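Side-chain contacts in In2-1 family protein, glutathione transferase lambda3 (Populus trichocarpa, PDB 4PQI), which binds glutathione and, as a monomeric Lambda-class glutathione transferase, probably acts as a thiol transferase: residues 11-16 with 49-54; 136-141 with 187-192; 214-219 with 223-228. All blocks are in the same frame, centred on the assembly; numbering follows the deposited sequence.

The three contacts follow one another along the chain, each closing before the next opens. Interaction 1 ties the N-terminal loop to helix 42-54 of the thioredoxin-like domain, interaction 2 joins helices 118-139 and 177-197 inside the all-helical domain, and interaction 3 folds residues 214-219 against the loop that leads into helix 228-239. Interactions 1 and 2 lie on opposite sides of the chain's centre, their own centres about 25 Å apart. Interaction 3 touches both: Thr224 packs on Ile49 and Asn52, while the backbone N of Thr226 probably bonds to Glu187. Residues 223-228 of this monomeric enzyme therefore lie against helix 42-54 of the thioredoxin-like domain and helix 177-197 of the helical one.

Interaction 1 of 3, residues 11-16 with 49-54; sequences VPEKLA and ITRNFK
Glu13 and Arg51 meet across this contact as a salt bridge between the N-terminal loop and helix 42-54. Along residues 11-16 it is Glu13 that does the work. Its CG stands anti to the backbone N (chi1 -177°) and the chain runs on extended, which carries the carboxylate straight out toward the helix. Arg51, also extended from CG to NE, arrives from the opposite direction. The grip is end-on and two-pronged: Arg51 NH2 to Glu13 OE1 at 2.6 Å and Arg51 NH1 to Glu13 OE2 at 2.9 Å, both nearly straight. Each oxygen is met on its syn side, and the two planes lie only 21° apart, so the two bonds keep the groups nearly coplanar and resist turning of either one. Arg51 NE is occupied by the carbonyl of Ile60, and Glu13 OE2 also accepts from Gln57. Beside the pair, Asn52 OD1 comes to 4.0 Å from Glu13 OE2. The result is a bidentate carboxylate-guanidinium pair pinning an N-terminal extension onto the first helix of a thioredoxin-like glutathione transferase domain.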
ATOM      1  N   VAL A  11      -3.786  14.096  -8.970  1.00 52.27           N
ATOM      2  CA  VAL A  11      -4.384  15.381  -8.637  1.00 51.90           C
ATOM      3  C   VAL A  11      -5.158  15.245  -7.317  1.00 51.00           C
ATOM      4  O   VAL A  11      -5.525  14.131  -6.923  1.00 49.29           O
ATOM      5  CB  VAL A  11      -5.321  15.863  -9.764  1.00 54.49           C
ATOM      6  CG1 VAL A  11      -4.516  16.187 -11.023  1.00 52.61           C
ATOM      7  CG2 VAL A  11      -6.400  14.820 -10.060  1.00 53.80           C
ATOM      8  N   PRO A  12      -5.378  16.371  -6.611  1.00 57.14           N
ATOM      9  CA  PRO A  12      -6.257  16.388  -5.434  1.00 58.71           C
ATOM     10  C   PRO A  12      -7.600  15.754  -5.768  1.00 59.65           C
ATOM     11  O   PRO A  12      -8.129  15.958  -6.862  1.00 59.25           O
ATOM     12  CB  PRO A  12      -6.417  17.887  -5.143  1.00 60.46           C
ATOM     13  CG  PRO A  12      -5.156  18.474  -5.609  1.00 60.12           C
ATOM     14  CD  PRO A  12      -4.728  17.674  -6.818  1.00 57.99           C
ATOM     15  N   GLU A  13      -8.129  14.962  -4.843  1.00 58.12           N
ATOM     16  CA  GLU A  13      -9.333  14.209  -5.122  1.00 55.27           C
ATOM     17  C   GLU A  13     -10.329  14.301  -3.970  1.00 55.53           C
ATOM     18  O   GLU A  13      -9.970  14.122  -2.808  1.00 54.14           O
ATOM     19  CB  GLU A  13      -8.963  12.757  -5.391  1.00 52.81           C
ATOM     20  CG  GLU A  13     -10.118  11.870  -5.769  1.00 52.16           C
ATOM     21  CD  GLU A  13      -9.656  10.473  -6.131  1.00 52.33           C
ATOM     22  OE1 GLU A  13     -10.476   9.695  -6.666  1.00 53.88           O
ATOM     23  OE2 GLU A  13      -8.475  10.153  -5.867  1.00 49.13           O
ATOM     24  N   LYS A  14     -11.582  14.597  -4.300  1.00 57.16           N
ATOM     25  CA  LYS A  14     -12.661  14.534  -3.327  1.00 56.94           C
ATOM     26  C   LYS A  14     -13.008  13.063  -3.040  1.00 51.90           C
ATOM     27  O   LYS A  14     -13.165  12.260  -3.961  1.00 49.33           O
ATOM     28  CB  LYS A  14     -13.875  15.277  -3.871  1.00 63.59           C
ATOM     29  CG  LYS A  14     -15.068  15.305  -2.939  1.00 71.22           C
ATOM     30  CD  LYS A  14     -14.755  16.067  -1.663  1.00 76.86           C
ATOM     31  CE  LYS A  14     -16.023  16.304  -0.860  1.00 79.89           C
ATOM     32  NZ  LYS A  14     -16.857  15.072  -0.798  1.00 78.59           N
ATOM     33  N   LEU A  15     -13.110  12.707  -1.762  1.00 48.63           N
ATOM     34  CA  LEU A  15     -13.394  11.326  -1.368  1.00 50.08           C
ATOM     35  C   LEU A  15     -14.861  11.148  -0.980  1.00 53.08           C
ATOM     36  O   LEU A  15     -15.371  11.881  -0.137  1.00 53.27           O
ATOM     37  CB  LEU A  15     -12.486  10.913  -0.201  1.00 48.09           C
ATOM     38  CG  LEU A  15     -10.993  10.832  -0.557  1.00 51.01           C
ATOM     39  CD1 LEU A  15     -10.161  10.316   0.606  1.00 49.58           C
ATOM     40  CD2 LEU A  15     -10.796   9.956  -1.790  1.00 46.92           C
ATOM     41  N   ALA A  16     -15.534  10.188  -1.610  1.00 55.58           N
ATOM     42  CA  ALA A  16     -16.914   9.833  -1.254  1.00 57.37           C
ATOM     43  C   ALA A  16     -16.959   9.042   0.054  1.00 54.49           C
ATOM     44  O   ALA A  16     -16.016   8.315   0.366  1.00 52.01           O
ATOM     45  CB  ALA A  16     -17.556   9.020  -2.380  1.00 56.78           C
ATOM     46  N   ILE A  49      -2.375   4.240  -4.104  1.00 39.43           N
ATOM     47  CA  ILE A  49      -1.199   5.027  -4.445  1.00 43.03           C
ATOM     48  C   ILE A  49      -0.801   4.837  -5.910  1.00 40.67           C
ATOM     49  O   ILE A  49      -0.471   5.808  -6.596  1.00 37.47           O
ATOM     50  CB  ILE A  49       0.006   4.628  -3.564  1.00 39.02           C
ATOM     51  CG1 ILE A  49      -0.358   4.767  -2.081  1.00 40.79           C
ATOM     52  CG2 ILE A  49       1.249   5.454  -3.934  1.00 34.72           C
ATOM     53  CD1 ILE A  49       0.587   3.988  -1.140  1.00 37.21           C
ATOM     54  N   THR A  50      -0.822   3.588  -6.375  1.00 38.35           N
ATOM     55  CA  THR A  50      -0.464   3.279  -7.754  1.00 40.32           C
ATOM     56  C   THR A  50      -1.414   3.978  -8.729  1.00 41.11           C
ATOM     57  O   THR A  50      -0.970   4.596  -9.704  1.00 39.47           O
ATOM     58  CB  THR A  50      -0.432   1.737  -8.037  1.00 36.21           C
ATOM     59  OG1 THR A  50       0.409   1.070  -7.093  1.00 37.17           O
ATOM     60  CG2 THR A  50       0.081   1.462  -9.424  1.00 36.48           C
ATOM     61  N   ARG A  51      -2.715   3.889  -8.453  1.00 43.58           N
ATOM     62  CA  ARG A  51      -3.755   4.562  -9.242  1.00 41.16           C
ATOM     63  C   ARG A  51      -3.476   6.055  -9.376  1.00 36.68           C
ATOM     64  O   ARG A  51      -3.542   6.630 -10.473  1.00 37.84           O
ATOM     65  CB  ARG A  51      -5.113   4.357  -8.564  1.00 37.14           C
ATOM     66  CG  ARG A  51      -6.265   5.198  -9.110  1.00 41.75           C
ATOM     67  CD  ARG A  51      -7.491   4.966  -8.224  1.00 40.27           C
ATOM     68  NE  ARG A  51      -8.623   5.852  -8.483  1.00 39.72           N
ATOM     69  CZ  ARG A  51      -8.876   6.987  -7.831  1.00 41.92           C
ATOM     70  NH1 ARG A  51      -8.057   7.443  -6.892  1.00 44.87           N
ATOM     71  NH2 ARG A  51      -9.952   7.685  -8.146  1.00 38.84           N
ATOM     72  N   ASN A  52      -3.168   6.669  -8.236  1.00 40.43           N
ATOM     73  CA  ASN A  52      -2.911   8.098  -8.152  1.00 42.97           C
ATOM     74  C   ASN A  52      -1.666   8.487  -8.953  1.00 42.58           C
ATOM     75  O   ASN A  52      -1.727   9.353  -9.830  1.00 43.64           O
ATOM     76  CB  ASN A  52      -2.776   8.529  -6.683  1.00 45.38           C
ATOM     77  CG  ASN A  52      -4.099   8.427  -5.903  1.00 42.23           C
ATOM     78  OD1 ASN A  52      -5.145   8.097  -6.467  1.00 44.16           O
ATOM     79  ND2 ASN A  52      -4.045   8.700  -4.599  1.00 37.94           N
ATOM     80  N   PHE A  53      -0.546   7.835  -8.663  1.00 45.30           N
ATOM     81  CA  PHE A  53       0.718   8.161  -9.320  1.00 44.06           C
ATOM     82  C   PHE A  53       0.656   8.070 -10.851  1.00 43.00           C
ATOM     83  O   PHE A  53       1.134   8.965 -11.551  1.00 42.13           O
ATOM     84  CB  PHE A  53       1.843   7.282  -8.787  1.00 44.19           C
ATOM     85  CG  PHE A  53       3.204   7.770  -9.159  1.00 44.10           C
ATOM     86  CD1 PHE A  53       3.890   8.653  -8.329  1.00 41.01           C
ATOM     87  CD2 PHE A  53       3.802   7.362 -10.344  1.00 45.89           C
ATOM     88  CE1 PHE A  53       5.150   9.117  -8.669  1.00 42.15           C
ATOM     89  CE2 PHE A  53       5.067   7.825 -10.693  1.00 46.75           C
ATOM     90  CZ  PHE A  53       5.740   8.696  -9.851  1.00 44.74           C
ATOM     91  N   LYS A  54       0.047   7.011 -11.373  1.00 41.95           N
ATOM     92  CA  LYS A  54      -0.019   6.829 -12.821  1.00 41.82           C
ATOM     93  C   LYS A  54      -1.027   7.772 -13.499  1.00 42.85           C
ATOM     94  O   LYS A  54      -1.069   7.877 -14.732  1.00 45.75           O
ATOM     95  CB  LYS A  54      -0.275   5.355 -13.179  1.00 40.33           C
ATOM     96  CG  LYS A  54       0.783   4.393 -12.644  1.00 42.96           C
ATOM     97  CD  LYS A  54       0.621   2.958 -13.196  1.00 39.98           C
ATOM     98  CE  LYS A  54       0.768   2.908 -14.708  1.00 40.72           C
ATOM     99  NZ  LYS A  54       2.193   2.772 -15.144  1.00 42.23           N
TER

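Interaction 2 of 3, residues 136-141 with 187-192; sequences GTVYTA and ERLNIF
Leu189 packs against Val138 and Tyr139 where helices 118-139 and 177-197 meet in the all-helical C-terminal domain of the glutathione transferase fold. The apolar part comes first. Val138 and Leu189 reach toward each other tip to tip, with Val138 CG1 3.6 Å from Leu189 CD2 and 3.7 Å from Leu189 CD1. Placed anti to the backbone N (chi1 -175°), Val138 CG1 meets both leucine methyls. Phe154 of helix 151-160 also packs on Val138 and Leu189, adding a third helix to this buried cluster. Arg188 CB only grazes Tyr139 OH, 4.4 Å away, and the guanidinium of Arg188 leads off to Gln45 and Thr40 O.

The second kind is CH-pi. Leu189 CD2 sits over one face of the Tyr139 ring, 3.9 Å from its centroid and 21° off the normal, displaced toward the rim.

Polar bonds lie outside the interface itself. Tyr139 OH is hydrogen-bonded to Tyr235 OH of helix 228-239, which helps to hold the far end of the ring while the leucine methyl rests on its face. At the end of helix 118-139 the chain turns, and Thr140 OG1 donates to Gly136 O at 2.6 Å, in the carbonyl plane.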
ATOM      1  N   GLY A 136       4.625 -10.731   8.373  1.00 42.17           N
ATOM      2  CA  GLY A 136       4.535 -11.864   9.273  1.00 44.18           C
ATOM      3  C   GLY A 136       5.421 -11.694  10.491  1.00 42.46           C
ATOM      4  O   GLY A 136       5.033 -12.018  11.614  1.00 44.60           O
ATOM      5  N   THR A 137       6.618 -11.171  10.264  1.00 40.96           N
ATOM      6  CA  THR A 137       7.591 -11.025  11.332  1.00 38.98           C
ATOM      7  C   THR A 137       7.194  -9.913  12.310  1.00 41.26           C
ATOM      8  O   THR A 137       7.126 -10.153  13.523  1.00 45.12           O
ATOM      9  CB  THR A 137       9.016 -10.760  10.767  1.00 42.23           C
ATOM     10  OG1 THR A 137       9.398 -11.845   9.910  1.00 44.93           O
ATOM     11  CG2 THR A 137      10.018 -10.657  11.890  1.00 40.07           C
ATOM     12  N   VAL A 138       6.930  -8.710  11.791  1.00 38.88           N
ATOM     13  CA  VAL A 138       6.648  -7.562  12.662  1.00 43.06           C
ATOM     14  C   VAL A 138       5.296  -7.681  13.383  1.00 43.95           C
ATOM     15  O   VAL A 138       5.199  -7.409  14.578  1.00 46.28           O
ATOM     16  CB  VAL A 138       6.731  -6.203  11.927  1.00 41.03           C
ATOM     17  CG1 VAL A 138       6.557  -5.050  12.922  1.00 42.75           C
ATOM     18  CG2 VAL A 138       8.059  -6.043  11.213  1.00 43.21           C
ATOM     19  N   TYR A 139       4.260  -8.105  12.662  1.00 43.82           N
ATOM     20  CA  TYR A 139       2.927  -8.188  13.255  1.00 45.34           C
ATOM     21  C   TYR A 139       2.779  -9.291  14.303  1.00 49.29           C
ATOM     22  O   TYR A 139       1.803  -9.318  15.051  1.00 52.16           O
ATOM     23  CB  TYR A 139       1.841  -8.281  12.174  1.00 40.41           C
ATOM     24  CG  TYR A 139       1.531  -6.941  11.537  1.00 44.13           C
ATOM     25  CD1 TYR A 139       0.598  -6.083  12.107  1.00 47.40           C
ATOM     26  CD2 TYR A 139       2.176  -6.526  10.375  1.00 46.53           C
ATOM     27  CE1 TYR A 139       0.307  -4.860  11.531  1.00 48.97           C
ATOM     28  CE2 TYR A 139       1.897  -5.287   9.795  1.00 47.36           C
ATOM     29  CZ  TYR A 139       0.957  -4.464  10.381  1.00 48.40           C
ATOM     30  OH  TYR A 139       0.660  -3.238   9.829  1.00 51.23           O
ATOM     31  N   THR A 140       3.757 -10.184  14.381  1.00 51.60           N
ATOM     32  CA  THR A 140       3.762 -11.203  15.426  1.00 49.11           C
ATOM     33  C   THR A 140       4.790 -10.891  16.514  1.00 50.66           C
ATOM     34  O   THR A 140       5.103 -11.745  17.341  1.00 55.23           O
ATOM     35  CB  THR A 140       4.046 -12.612  14.853  1.00 53.97           C
ATOM     36  OG1 THR A 140       5.305 -12.613  14.166  1.00 53.71           O
ATOM     37  CG2 THR A 140       2.954 -13.022  13.880  1.00 53.89           C
ATOM     38  N   ALA A 141       5.313  -9.669  16.515  1.00 45.79           N
ATOM     39  CA  ALA A 141       6.399  -9.313  17.433  1.00 47.55           C
ATOM     40  C   ALA A 141       5.948  -8.477  18.642  1.00 50.66           C
ATOM     41  O   ALA A 141       6.750  -8.185  19.540  1.00 53.25           O
ATOM     42  CB  ALA A 141       7.496  -8.588  16.675  1.00 45.58           C
ATOM     43  N   GLU A 187       4.391   2.770   7.326  1.00 44.47           N
ATOM     44  CA  GLU A 187       3.608   3.906   7.838  1.00 46.15           C
ATOM     45  C   GLU A 187       2.907   3.564   9.158  1.00 44.90           C
ATOM     46  O   GLU A 187       3.077   4.254  10.176  1.00 44.45           O
ATOM     47  CB  GLU A 187       2.566   4.346   6.785  1.00 50.11           C
ATOM     48  CG  GLU A 187       1.444   5.280   7.287  1.00 56.59           C
ATOM     49  CD  GLU A 187       0.311   5.517   6.252  1.00 60.70           C
ATOM     50  OE1 GLU A 187       0.496   5.238   5.036  1.00 51.47           O
ATOM     51  OE2 GLU A 187      -0.772   5.996   6.671  1.00 61.87           O
ATOM     52  N   ARG A 188       2.124   2.493   9.144  1.00 42.77           N
ATOM     53  CA  ARG A 188       1.337   2.113  10.313  1.00 44.92           C
ATOM     54  C   ARG A 188       2.220   1.564  11.434  1.00 44.71           C
ATOM     55  O   ARG A 188       2.031   1.897  12.594  1.00 45.17           O
ATOM     56  CB  ARG A 188       0.265   1.098   9.921  1.00 41.08           C
ATOM     57  CG  ARG A 188      -0.793   1.686   9.021  1.00 40.71           C
ATOM     58  CD  ARG A 188      -1.576   0.605   8.299  1.00 43.07           C
ATOM     59  NE  ARG A 188      -2.720   1.164   7.588  1.00 45.51           N
ATOM     60  CZ  ARG A 188      -2.621   1.870   6.466  1.00 47.28           C
ATOM     61  NH1 ARG A 188      -1.425   2.106   5.936  1.00 44.60           N
ATOM     62  NH2 ARG A 188      -3.713   2.345   5.878  1.00 45.78           N
ATOM     63  N   LEU A 189       3.190   0.731  11.074  1.00 43.24           N
ATOM     64  CA  LEU A 189       4.105   0.157  12.055  1.00 41.87           C
ATOM     65  C   LEU A 189       4.900   1.245  12.778  1.00 47.31           C
ATOM     66  O   LEU A 189       5.081   1.186  13.995  1.00 47.32           O
ATOM     67  CB  LEU A 189       5.034  -0.875  11.403  1.00 38.51           C
ATOM     68  CG  LEU A 189       4.330  -2.177  10.979  1.00 40.90           C
ATOM     69  CD1 LEU A 189       5.273  -3.046  10.154  1.00 41.14           C
ATOM     70  CD2 LEU A 189       3.784  -2.955  12.177  1.00 42.59           C
ATOM     71  N   ASN A 190       5.355   2.242  12.021  1.00 46.11           N
ATOM     72  CA  ASN A 190       6.125   3.340  12.572  1.00 45.46           C
ATOM     73  C   ASN A 190       5.326   4.038  13.674  1.00 48.66           C
ATOM     74  O   ASN A 190       5.825   4.256  14.785  1.00 50.91           O
ATOM     75  CB  ASN A 190       6.495   4.329  11.465  1.00 45.03           C
ATOM     76  CG  ASN A 190       7.541   5.327  11.901  1.00 51.20           C
ATOM     77  OD1 ASN A 190       8.089   5.230  13.003  1.00 53.58           O
ATOM     78  ND2 ASN A 190       7.842   6.284  11.033  1.00 50.22           N
ATOM     79  N   ILE A 191       4.073   4.365  13.371  1.00 48.73           N
ATOM     80  CA  ILE A 191       3.208   5.033  14.347  1.00 52.67           C
ATOM     81  C   ILE A 191       2.911   4.152  15.559  1.00 51.22           C
ATOM     82  O   ILE A 191       2.989   4.612  16.711  1.00 52.09           O
ATOM     83  CB  ILE A 191       1.874   5.464  13.713  1.00 57.94           C
ATOM     84  CG1 ILE A 191       2.116   6.378  12.514  1.00 60.34           C
ATOM     85  CG2 ILE A 191       0.998   6.175  14.726  1.00 60.92           C
ATOM     86  CD1 ILE A 191       0.871   6.589  11.666  1.00 62.64           C
ATOM     87  N   PHE A 192       2.571   2.889  15.302  1.00 47.39           N
ATOM     88  CA  PHE A 192       2.144   1.988  16.372  1.00 47.90           C
ATOM     89  C   PHE A 192       3.278   1.675  17.343  1.00 47.46           C
ATOM     90  O   PHE A 192       3.115   1.819  18.556  1.00 47.72           O
ATOM     91  CB  PHE A 192       1.534   0.705  15.804  1.00 44.45           C
ATOM     92  CG  PHE A 192       1.004  -0.245  16.854  1.00 47.73           C
ATOM     93  CD1 PHE A 192       0.071   0.182  17.801  1.00 45.65           C
ATOM     94  CD2 PHE A 192       1.413  -1.573  16.876  1.00 44.61           C
ATOM     95  CE1 PHE A 192      -0.429  -0.695  18.756  1.00 49.89           C
ATOM     96  CE2 PHE A 192       0.917  -2.455  17.830  1.00 44.55           C
ATOM     97  CZ  PHE A 192      -0.006  -2.018  18.769  1.00 49.57           C
TER

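Interaction 3 of 3, residues 214-219 with 223-228; sequences EVNKIE and QTKTDP
Lys225 NZ donates to Asn216 OD1 at 2.7 Å, a short side-chain bond between the turn that follows residues 214-215 and the loop before helix 228-239. The ammonium approaches with a C=O...donor angle of 139° and is tilted 21° from the carbonyl plane, and the two side chains cross at about a right angle. Lys225 reaches this place because its chain turns sharply about the CG-CD bond (83°), which also brings CD and CE alongside the same oxygen. A water accepts from Asn216 ND2 at 3.0 Å and from Lys225 NZ, so it joins the amide nitrogen and the ammonium a second time, weakly on the lysine side. Asn216 ND2 also bonds to Ile212 O one turn back, so the amide's orientation is set from both ends.

The second bond is between backbones: Gln223 N donates to Glu219 O at 3.1 Å, nearly straight, spanning the short helix 219-222. Around it, Gln223 CB and CG lie against the same carbonyl, CG at 3.1 Å from Glu219 O. The Glu219 carboxylate itself turns to Lys222, forming a salt bridge through OE2.

A type I beta turn from Val215 to Ile218, with Ile218 at the N-cap position of helix 219-222, links successive helices of the all-helical C-terminal domain here. Farther out, Thr224 is buried against Trp48, Ile49 and Asn52 of helix 42-54, while Lys225 and Thr226 pack on Glu187 and Arg188 of helix 177-197. Replacing Asn216 by an alanine would probably leave Lys225 NZ without its 2.7 Å acceptor and the water without the amide N-H that holds it, so the lysine end could swing more freely.

Chemically, the contact joins a charged donor to a neutral amide oxygen at the surface. The lysine's charge is not cancelled by this partner, and the amide oxygen is likely to be polarised by it, while the backbone bond from Gln223 N to Glu219 O adds a link that does not depend on the side chains.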
ATOM      1  N   GLU A 214      11.418  10.472   1.835  1.00 40.49           N
ATOM      2  CA  GLU A 214      11.336  10.711   0.400  1.00 43.55           C
ATOM      3  C   GLU A 214      10.013  10.209  -0.190  1.00 43.43           C
ATOM      4  O   GLU A 214       9.454  10.832  -1.100  1.00 45.85           O
ATOM      5  CB  GLU A 214      12.524  10.077  -0.331  1.00 46.31           C
ATOM      6  CG  GLU A 214      13.883  10.712   0.020  1.00 51.98           C
ATOM      7  CD  GLU A 214      14.116  12.052  -0.663  1.00 58.94           C
ATOM      8  OE1 GLU A 214      13.324  12.434  -1.551  1.00 60.83           O
ATOM      9  OE2 GLU A 214      15.102  12.727  -0.309  1.00 66.52           O
ATOM     10  N   VAL A 215       9.518   9.085   0.312  1.00 42.02           N
ATOM     11  CA  VAL A 215       8.218   8.593  -0.142  1.00 42.30           C
ATOM     12  C   VAL A 215       7.152   9.614   0.277  1.00 46.33           C
ATOM     13  O   VAL A 215       6.218   9.910  -0.480  1.00 47.31           O
ATOM     14  CB  VAL A 215       7.917   7.158   0.380  1.00 39.88           C
ATOM     15  CG1 VAL A 215       6.426   6.800   0.201  1.00 43.85           C
ATOM     16  CG2 VAL A 215       8.810   6.146  -0.325  1.00 40.02           C
ATOM     17  N   ASN A 216       7.333  10.207   1.453  1.00 45.94           N
ATOM     18  CA  ASN A 216       6.379  11.190   1.948  1.00 48.13           C
ATOM     19  C   ASN A 216       6.319  12.540   1.216  1.00 50.39           C
ATOM     20  O   ASN A 216       5.416  13.338   1.479  1.00 49.90           O
ATOM     21  CB  ASN A 216       6.549  11.419   3.454  1.00 52.40           C
ATOM     22  CG  ASN A 216       5.684  10.487   4.282  1.00 50.19           C
ATOM     23  OD1 ASN A 216       4.508  10.757   4.511  1.00 48.38           O
ATOM     24  ND2 ASN A 216       6.263   9.380   4.723  1.00 47.14           N
ATOM     25  N   LYS A 217       7.258  12.800   0.310  1.00 57.69           N
ATOM     26  CA  LYS A 217       7.197  14.015  -0.508  1.00 33.75           C
ATOM     27  C   LYS A 217       6.233  13.839  -1.689  1.00 38.68           C
ATOM     28  O   LYS A 217       5.853  14.806  -2.367  1.00 46.51           O
ATOM     29  CB  LYS A 217       8.584  14.389  -1.042  1.00 39.78           C
ATOM     30  CG  LYS A 217       9.638  14.614   0.031  1.00 44.25           C
ATOM     31  CD  LYS A 217      10.966  15.021  -0.611  1.00 47.88           C
ATOM     32  CE  LYS A 217      12.123  14.927   0.377  1.00 53.35           C
ATOM     33  NZ  LYS A 217      13.427  15.270  -0.287  1.00 54.35           N
ATOM     34  N   ILE A 218       5.832  12.601  -1.931  1.00 63.17           N
ATOM     35  CA  ILE A 218       5.048  12.292  -3.110  1.00 53.61           C
ATOM     36  C   ILE A 218       3.548  12.452  -2.860  1.00 49.87           C
ATOM     37  O   ILE A 218       2.969  11.751  -2.033  1.00 49.43           O
ATOM     38  CB  ILE A 218       5.376  10.872  -3.611  1.00 47.84           C
ATOM     39  CG1 ILE A 218       6.889  10.738  -3.843  1.00 45.62           C
ATOM     40  CG2 ILE A 218       4.573  10.541  -4.870  1.00 45.55           C
ATOM     41  CD1 ILE A 218       7.338   9.326  -4.103  1.00 46.26           C
ATOM     42  N   GLU A 219       2.934  13.380  -3.587  1.00 50.82           N
ATOM     43  CA  GLU A 219       1.513  13.695  -3.436  1.00 53.50           C
ATOM     44  C   GLU A 219       0.610  12.470  -3.591  1.00 47.91           C
ATOM     45  O   GLU A 219      -0.368  12.321  -2.859  1.00 47.72           O
ATOM     46  CB  GLU A 219       1.094  14.766  -4.445  1.00 58.76           C
ATOM     47  CG  GLU A 219       1.760  16.115  -4.238  1.00 67.80           C
ATOM     48  CD  GLU A 219       1.444  16.710  -2.878  1.00 75.42           C
ATOM     49  OE1 GLU A 219       0.365  16.402  -2.325  1.00 76.34           O
ATOM     50  OE2 GLU A 219       2.280  17.479  -2.354  1.00 80.87           O
ATOM     51  N   GLN A 223      -1.954  11.810  -0.210  1.00 47.81           N
ATOM     52  CA  GLN A 223      -3.403  11.753  -0.391  1.00 49.78           C
ATOM     53  C   GLN A 223      -4.083  10.507   0.193  1.00 49.57           C
ATOM     54  O   GLN A 223      -5.292  10.513   0.388  1.00 52.89           O
ATOM     55  CB  GLN A 223      -3.744  11.841  -1.886  1.00 49.74           C
ATOM     56  CG  GLN A 223      -3.360  13.148  -2.531  1.00 60.82           C
ATOM     57  CD  GLN A 223      -3.758  13.224  -3.986  1.00 65.58           C
ATOM     58  OE1 GLN A 223      -4.530  12.396  -4.476  1.00 65.52           O
ATOM     59  NE2 GLN A 223      -3.229  14.224  -4.692  1.00 69.67           N
ATOM     60  N   THR A 224      -3.322   9.443   0.455  1.00 46.00           N
ATOM     61  CA  THR A 224      -3.926   8.161   0.835  1.00 46.88           C
ATOM     62  C   THR A 224      -3.694   7.788   2.300  1.00 48.38           C
ATOM     63  O   THR A 224      -4.196   6.763   2.777  1.00 43.39           O
ATOM     64  CB  THR A 224      -3.357   7.016  -0.011  1.00 44.04           C
ATOM     65  OG1 THR A 224      -2.004   6.795   0.374  1.00 43.11           O
ATOM     66  CG2 THR A 224      -3.419   7.362  -1.490  1.00 48.12           C
ATOM     67  N   LYS A 225      -2.939   8.625   3.008  1.00 49.57           N
ATOM     68  CA  LYS A 225      -2.547   8.334   4.387  1.00 51.57           C
ATOM     69  C   LYS A 225      -3.712   8.272   5.380  1.00 53.22           C
ATOM     70  O   LYS A 225      -4.646   9.072   5.325  1.00 56.08           O
ATOM     71  CB  LYS A 225      -1.472   9.319   4.869  1.00 49.87           C
ATOM     72  CG  LYS A 225      -0.099   9.010   4.282  1.00 48.88           C
ATOM     73  CD  LYS A 225       0.978   9.982   4.751  1.00 51.47           C
ATOM     74  CE  LYS A 225       1.527   9.592   6.105  1.00 51.79           C
ATOM     75  NZ  LYS A 225       2.704  10.425   6.462  1.00 54.38           N
ATOM     76  N   THR A 226      -3.611   7.320   6.305  1.00 57.23           N
ATOM     77  CA  THR A 226      -4.660   7.005   7.267  1.00 60.70           C
ATOM     78  C   THR A 226      -4.535   7.854   8.539  1.00 63.95           C
ATOM     79  O   THR A 226      -3.477   8.422   8.820  1.00 65.46           O
ATOM     80  CB  THR A 226      -4.626   5.484   7.611  1.00 64.38           C
ATOM     81  OG1 THR A 226      -5.870   5.075   8.194  1.00 67.42           O
ATOM     82  CG2 THR A 226      -3.466   5.153   8.552  1.00 60.55           C
ATOM     83  N   ASP A 227      -5.623   7.944   9.299  1.00 63.20           N
ATOM     84  CA  ASP A 227      -5.651   8.712  10.547  1.00 64.78           C
ATOM     85  C   ASP A 227      -4.806   8.031  11.629  1.00 61.15           C
ATOM     86  O   ASP A 227      -5.121   6.911  12.050  1.00 61.06           O
ATOM     87  CB  ASP A 227      -7.099   8.844  11.024  1.00 69.59           C
ATOM     88  CG  ASP A 227      -7.272   9.889  12.108  1.00 77.26           C
ATOM     89  OD1 ASP A 227      -8.275  10.635  12.037  1.00 84.31           O
ATOM     90  OD2 ASP A 227      -6.424   9.966  13.029  1.00 77.79           O
ATOM     91  N   PRO A 228      -3.730   8.705  12.079  1.00 60.51           N
ATOM     92  CA  PRO A 228      -2.791   8.156  13.066  1.00 60.21           C
ATOM     93  C   PRO A 228      -3.480   7.700  14.336  1.00 63.04           C
ATOM     94  O   PRO A 228      -3.214   6.593  14.797  1.00 61.59           O
ATOM     95  CB  PRO A 228      -1.880   9.345  13.378  1.00 63.72           C
ATOM     96  CG  PRO A 228      -1.899  10.147  12.146  1.00 64.93           C
ATOM     97  CD  PRO A 228      -3.299  10.031  11.604  1.00 63.92           C
TER
HETATM   98  O   HOH W   1       4.439   7.531   6.292  1.00 44.97           O